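Local coordinates for protein terminase, large subunit (Enterobacteria phage P22, PDB 4DKW) that powers the ATP-driven packaging of viral DNA into empty capsids and, through the magnesium-dependent nuclease domain described here, cuts the genome to begin and end packaging, at residues A[41-46]-A[54-59]; A[148-153]-A[170-175]. All coordinates share one frame; numbering follows the deposited sequence.

Interaction 1: residues A[41-46]-A[54-59]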
loop_
_atom_site.group_PDB
_atom_site.type_symbol
_atom_site.label_atom_id
_atom_site.label_comp_id
_atom_site.label_asym_id
_atom_site.label_seq_id
_atom_site.Cartn_x
_atom_site.Cartn_y
_atom_site.Cartn_z
ATOM N N ALA A 41 -0.516 -7.373 4.354
ATOM C CA ALA A 41 -0.619 -5.974 4.760
ATOM C C ALA A 41 -1.893 -5.336 4.222
ATOM O O ALA A 41 -2.275 -5.564 3.075
ATOM C CB ALA A 41 0.611 -5.178 4.306
ATOM N N HIS A 42 -2.561 -4.554 5.060
ATOM C CA HIS A 42 -3.642 -3.698 4.589
ATOM C C HIS A 42 -3.310 -2.259 4.972
ATOM O O HIS A 42 -3.038 -1.981 6.142
ATOM C CB HIS A 42 -4.980 -4.114 5.207
ATOM C CG HIS A 42 -6.167 -3.495 4.533
ATOM N ND1 HIS A 42 -6.791 -4.077 3.453
ATOM C CD2 HIS A 42 -6.816 -2.332 4.764
ATOM C CE1 HIS A 42 -7.787 -3.302 3.057
ATOM N NE2 HIS A 42 -7.829 -2.244 3.838
ATOM N N ILE A 43 -3.315 -1.352 3.996
ATOM C CA ILE A 43 -2.925 0.037 4.242
ATOM C C ILE A 43 -4.017 0.997 3.823
ATOM O O ILE A 43 -4.925 0.633 3.085
ATOM C CB ILE A 43 -1.607 0.424 3.509
ATOM C CG1 ILE A 43 -1.775 0.355 1.981
ATOM C CG2 ILE A 43 -0.457 -0.483 3.968
ATOM C CD1 ILE A 43 -2.242 1.671 1.267
ATOM N N GLN A 44 -3.917 2.230 4.298
ATOM C CA GLN A 44 -4.801 3.291 3.840
ATOM C C GLN A 44 -3.966 4.512 3.489
ATOM O O GLN A 44 -3.124 4.963 4.268
ATOM C CB GLN A 44 -5.870 3.654 4.882
ATOM C CG GLN A 44 -6.829 4.747 4.405
ATOM C CD GLN A 44 -8.022 4.917 5.323
ATOM O OE1 GLN A 44 -8.088 5.865 6.104
ATOM N NE2 GLN A 44 -8.970 3.990 5.241
ATOM N N LEU A 45 -4.217 5.036 2.302
ATOM C CA LEU A 45 -3.484 6.155 1.784
ATOM C C LEU A 45 -4.458 7.313 1.617
ATOM O O LEU A 45 -5.580 7.121 1.143
ATOM C CB LEU A 45 -2.906 5.731 0.435
ATOM C CG LEU A 45 -1.838 6.512 -0.303
ATOM C CD1 LEU A 45 -0.559 6.645 0.536
ATOM C CD2 LEU A 45 -1.568 5.779 -1.605
ATOM N N TRP A 46 -4.054 8.510 2.034
ATOM C CA TRP A 46 -4.865 9.696 1.788
ATOM C C TRP A 46 -4.173 10.521 0.726
ATOM O O TRP A 46 -2.941 10.608 0.709
ATOM C CB TRP A 46 -5.028 10.535 3.053
ATOM C CG TRP A 46 -5.704 9.828 4.173
ATOM C CD1 TRP A 46 -6.339 8.621 4.124
ATOM C CD2 TRP A 46 -5.810 10.286 5.526
ATOM N NE1 TRP A 46 -6.841 8.300 5.362
ATOM C CE2 TRP A 46 -6.532 9.306 6.239
ATOM C CE3 TRP A 46 -5.373 11.437 6.199
ATOM C CZ2 TRP A 46 -6.813 9.438 7.602
ATOM C CZ3 TRP A 46 -5.658 11.566 7.552
ATOM C CH2 TRP A 46 -6.371 10.571 8.238
ATOM N N PHE A 54 0.581 12.862 -0.708
ATOM C CA PHE A 54 0.077 11.573 -0.242
ATOM C C PHE A 54 0.442 11.335 1.214
ATOM O O PHE A 54 1.554 11.655 1.634
ATOM C CB PHE A 54 0.641 10.441 -1.098
ATOM C CG PHE A 54 0.246 10.533 -2.543
ATOM C CD1 PHE A 54 -0.814 9.790 -3.028
ATOM C CD2 PHE A 54 0.929 11.370 -3.409
ATOM C CE1 PHE A 54 -1.183 9.883 -4.359
ATOM C CE2 PHE A 54 0.566 11.463 -4.731
ATOM C CZ PHE A 54 -0.493 10.714 -5.209
ATOM N N TYR A 55 -0.500 10.775 1.975
ATOM C CA TYR A 55 -0.266 10.433 3.378
ATOM C C TYR A 55 -0.598 8.965 3.591
ATOM O O TYR A 55 -1.734 8.540 3.369
ATOM C CB TYR A 55 -1.145 11.278 4.311
ATOM C CG TYR A 55 -0.950 12.772 4.158
ATOM C CD1 TYR A 55 -0.025 13.446 4.953
ATOM C CD2 TYR A 55 -1.682 13.509 3.222
ATOM C CE1 TYR A 55 0.168 14.815 4.831
ATOM C CE2 TYR A 55 -1.488 14.881 3.088
ATOM C CZ TYR A 55 -0.557 15.522 3.902
ATOM O OH TYR A 55 -0.351 16.880 3.804
ATOM N N LEU A 56 0.397 8.184 3.993
ATOM C CA LEU A 56 0.145 6.816 4.388
ATOM C C LEU A 56 -0.372 6.894 5.820
ATOM O O LEU A 56 0.397 7.114 6.749
ATOM C CB LEU A 56 1.424 5.988 4.290
ATOM C CG LEU A 56 1.238 4.505 4.613
ATOM C CD1 LEU A 56 0.223 3.879 3.665
ATOM C CD2 LEU A 56 2.571 3.796 4.519
ATOM N N ALA A 57 -1.688 6.748 5.987
ATOM C CA ALA A 57 -2.341 7.060 7.258
ATOM C C ALA A 57 -2.609 5.851 8.168
ATOM O O ALA A 57 -2.666 5.997 9.384
ATOM C CB ALA A 57 -3.639 7.817 6.994
ATOM N N ARG A 58 -2.799 4.669 7.585
ATOM C CA ARG A 58 -3.058 3.469 8.374
ATOM C C ARG A 58 -2.276 2.296 7.801
ATOM O O ARG A 58 -2.193 2.144 6.590
ATOM C CB ARG A 58 -4.551 3.120 8.388
ATOM C CG ARG A 58 -5.495 4.253 8.752
ATOM C CD ARG A 58 -5.549 4.448 10.241
ATOM N NE ARG A 58 -6.626 5.354 10.631
ATOM C CZ ARG A 58 -6.481 6.667 10.801
ATOM N NH1 ARG A 58 -5.297 7.248 10.612
ATOM N NH2 ARG A 58 -7.522 7.402 11.162
ATOM N N VAL A 59 -1.700 1.481 8.683
ATOM C CA VAL A 59 -0.944 0.292 8.295
ATOM C C VAL A 59 -1.222 -0.854 9.256
ATOM O O VAL A 59 -1.178 -0.672 10.474
ATOM C CB VAL A 59 0.571 0.558 8.287
ATOM C CG1 VAL A 59 1.340 -0.742 8.290
ATOM C CG2 VAL A 59 0.960 1.416 7.085
#
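Trp46 and Ala57 make the tightest side-chain packing between the antiparallel strands 41-46 and 54-59: the Ala57 methyl sits over one face of the indole, CB 3.3 Å from Trp46 CE2, in a CH-pi contact. A classic beta bulge puts it there. Ala57 and Arg58 both face Gln44, whose O accepts a bond from Ala57 N at 2.9 Å and a weak one from Arg58 N; past the bulge, Trp46 and Tyr55 resume regular hydrogen-bonded pairing. Trp46 NE1 helps to hold the indole, giving a nearly straight hydrogen bond (173°) to Gln44 OE1 at 2.8 Å, with the acceptor close to the ring plane. Looser packing appears at partly exposed Arg58. Bent at chi2 (-80°), its chain brings one face of the guanidinium over Trp46 CZ2, 4.0 Å from NH1 with the planes 61° apart, while NH1 also bonds to Ala57 O from above the carbonyl plane. Ile43, Leu45, Leu56 and Val59 share the other sheet face, where Leu56 CD1 reaches within 3.9 Å of Ile43 CB. The hairpin belongs to the central sheet of an RNase H-like nuclease domain, with strand 27-33 beside 40-48, strand 141-144 beside 53-62, and helix 171-181 lying over Ile43, Leu56 and Val59.

Interaction 2: residues A[148-153]-A[170-175]. With MG (magnesium ion), chain E.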
loop_
_atom_site.group_PDB
_atom_site.type_symbol
_atom_site.label_atom_id
_atom_site.label_comp_id
_atom_site.label_asym_id
_atom_site.label_seq_id
_atom_site.Cartn_x
_atom_site.Cartn_y
_atom_site.Cartn_z
ATOM N N GLU A 148 4.555 2.416 12.063
ATOM C CA GLU A 148 5.897 1.853 12.198
ATOM C C GLU A 148 6.271 0.685 11.256
ATOM O O GLU A 148 7.420 0.615 10.808
ATOM C CB GLU A 148 6.188 1.490 13.662
ATOM C CG GLU A 148 7.608 0.978 13.920
ATOM C CD GLU A 148 8.693 2.025 13.640
ATOM O OE1 GLU A 148 8.383 3.238 13.596
ATOM O OE2 GLU A 148 9.866 1.622 13.471
ATOM N N PRO A 149 5.327 -0.238 10.953
ATOM C CA PRO A 149 5.710 -1.299 10.005
ATOM C C PRO A 149 6.168 -0.789 8.634
ATOM O O PRO A 149 6.919 -1.504 7.967
ATOM C CB PRO A 149 4.425 -2.127 9.856
ATOM C CG PRO A 149 3.719 -1.938 11.141
ATOM C CD PRO A 149 4.000 -0.501 11.543
ATOM N N PHE A 150 5.743 0.408 8.221
ATOM C CA PHE A 150 6.272 0.996 6.992
ATOM C C PHE A 150 7.758 1.291 7.132
ATOM O O PHE A 150 8.547 0.988 6.249
ATOM C CB PHE A 150 5.560 2.293 6.623
ATOM C CG PHE A 150 6.189 2.997 5.444
ATOM C CD1 PHE A 150 5.785 2.700 4.152
ATOM C CD2 PHE A 150 7.209 3.931 5.626
ATOM C CE1 PHE A 150 6.368 3.335 3.057
ATOM C CE2 PHE A 150 7.801 4.553 4.542
ATOM C CZ PHE A 150 7.377 4.261 3.255
ATOM N N PHE A 151 8.133 1.926 8.234
ATOM C CA PHE A 151 9.515 2.358 8.422
ATOM C C PHE A 151 10.471 1.179 8.601
ATOM O O PHE A 151 11.624 1.220 8.152
ATOM C CB PHE A 151 9.607 3.357 9.582
ATOM C CG PHE A 151 8.943 4.664 9.284
ATOM C CD1 PHE A 151 9.497 5.530 8.342
ATOM C CD2 PHE A 151 7.752 5.014 9.905
ATOM C CE1 PHE A 151 8.883 6.732 8.040
ATOM C CE2 PHE A 151 7.131 6.219 9.611
ATOM C CZ PHE A 151 7.700 7.079 8.682
ATOM N N GLU A 152 9.982 0.123 9.241
ATOM C CA GLU A 152 10.750 -1.111 9.381
ATOM C C GLU A 152 11.168 -1.676 8.031
ATOM O O GLU A 152 12.293 -2.145 7.876
ATOM C CB GLU A 152 9.946 -2.157 10.154
ATOM C CG GLU A 152 9.656 -1.760 11.595
ATOM C CD GLU A 152 8.823 -2.796 12.341
ATOM O OE1 GLU A 152 8.212 -3.670 11.682
ATOM O OE2 GLU A 152 8.776 -2.730 13.593
ATOM N N GLU A 153 10.253 -1.637 7.065
ATOM C CA GLU A 153 10.525 -2.123 5.711
ATOM C C GLU A 153 11.355 -1.127 4.896
ATOM O O GLU A 153 12.280 -1.509 4.181
ATOM C CB GLU A 153 9.217 -2.420 4.976
ATOM C CG GLU A 153 8.319 -3.460 5.653
ATOM C CD GLU A 153 7.177 -3.909 4.747
ATOM O OE1 GLU A 153 7.050 -3.344 3.642
ATOM O OE2 GLU A 153 6.412 -4.825 5.128
ATOM N N ASP A 170 8.630 -6.518 2.389
ATOM C CA ASP A 170 8.124 -5.497 1.485
ATOM C C ASP A 170 6.620 -5.554 1.268
ATOM O O ASP A 170 6.120 -5.078 0.259
ATOM C CB ASP A 170 8.860 -5.570 0.143
ATOM C CG ASP A 170 8.664 -6.892 -0.566
ATOM O OD1 ASP A 170 8.068 -7.804 0.030
ATOM O OD2 ASP A 170 9.117 -7.021 -1.727
ATOM N N ASP A 171 5.903 -6.116 2.235
ATOM C CA ASP A 171 4.451 -6.248 2.151
ATOM C C ASP A 171 3.696 -4.913 2.274
ATOM O O ASP A 171 2.816 -4.633 1.465
ATOM C CB ASP A 171 3.973 -7.245 3.198
ATOM C CG ASP A 171 4.846 -8.493 3.236
ATOM O OD1 ASP A 171 4.785 -9.300 2.267
ATOM O OD2 ASP A 171 5.602 -8.651 4.221
ATOM N N VAL A 172 4.032 -4.114 3.288
ATOM C CA VAL A 172 3.508 -2.751 3.426
ATOM C C VAL A 172 3.936 -1.869 2.239
ATOM O O VAL A 172 3.139 -1.079 1.724
ATOM C CB VAL A 172 3.932 -2.105 4.771
ATOM C CG1 VAL A 172 3.532 -0.615 4.830
ATOM C CG2 VAL A 172 3.319 -2.873 5.938
ATOM N N LEU A 173 5.180 -2.029 1.792
ATOM C CA LEU A 173 5.690 -1.277 0.647
ATOM C C LEU A 173 4.901 -1.615 -0.619
ATOM O O LEU A 173 4.467 -0.723 -1.350
ATOM C CB LEU A 173 7.190 -1.535 0.446
ATOM C CG LEU A 173 8.098 -0.985 1.556
ATOM C CD1 LEU A 173 9.535 -1.449 1.369
ATOM C CD2 LEU A 173 8.039 0.542 1.606
ATOM N N ASP A 174 4.695 -2.903 -0.862
ATOM C CA ASP A 174 3.906 -3.336 -2.008
ATOM C C ASP A 174 2.488 -2.783 -1.968
ATOM O O ASP A 174 2.010 -2.194 -2.946
ATOM C CB ASP A 174 3.855 -4.860 -2.083
ATOM C CG ASP A 174 5.144 -5.463 -2.591
ATOM O OD1 ASP A 174 6.020 -4.709 -3.070
ATOM O OD2 ASP A 174 5.274 -6.700 -2.523
ATOM N N ALA A 175 1.812 -2.990 -0.843
ATOM C CA ALA A 175 0.467 -2.455 -0.635
ATOM C C ALA A 175 0.409 -0.946 -0.885
ATOM O O ALA A 175 -0.473 -0.468 -1.595
ATOM C CB ALA A 175 -0.029 -2.783 0.769
HETATM MG MG MG E . 3.961 -9.920 0.191
HETATM O O HOH W 1 2.910 -10.504 -1.402
HETATM O O HOH W 2 5.461 -11.419 0.568
#
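Glu153 reaches from helix 148-153 to the first turn of helix 171-175, where its carboxylate takes up backbone N-H groups. Its CB lies against Leu173 CD1 at 3.7 Å. With CG anti to the carbonyl carbon (chi1 -59°) and the chain extended beyond it, the side chain carries CD to the helix start, 3.5 Å from Val172 N. There the two oxygens divide the work: OE1 accepts from Leu173 N at 2.9 Å, and OE2 from Val172 N at 3.1 Å. Both donors arrive on the syn side, somewhat out of the carboxylate plane. A buried acid is thus met by N-H groups at the N-terminal end of a helix, where the helix dipole would be expected to stabilise negative charge, and Lys61 adds a salt bridge to OE2. These bonds hold Glu153 against the backbone that follows Asp171, consistent with a second-shell position; Asp171 OD1 binds the magnesium ion at 2.3 Å, and Asp33 and two waters are further ligands. Asp171 OD2 lies 4.0 Å from Glu153 OE2, and Lys61 makes a further, long and weak ion pair with Asp171 OD2. Apolar packing continues beside the carboxylate. Phe150 CE1 meets Leu173 CD2 at 3.6 Å, the side chains crossing at about a right angle, while Val172 CG1 comes to the edge of the Phe150 ring. The short helix axes run 106° apart, and both helices lie against the central sheet: Phe150 touches strand 141-144, Pro149 strand 53-62, and Val172 both strands 40-48 and 53-62.

Interactions 1 and 2, with centres about 10 Å apart, show a sheet and its covering helices meeting close to a metal site. The hairpin of interaction 1 closes before the helix pair of interaction 2 opens along the chain, yet they pack directly: Leu56 CD2 lies 3.4 Å from Phe150 CD1, and Val59 CG1 3.7 Å from Pro149 CB. Ala41 CB approaches Asp171 O at 3.6 Å, bringing the hairpin up to the backbone of a catalytic residue. Interaction 2 supplies that metal ligand itself, whereas the Ile43 side chain of interaction 1 stays about 8 Å from those of Asp33 and Asp171 and about 11 Å from a bound magnesium ion.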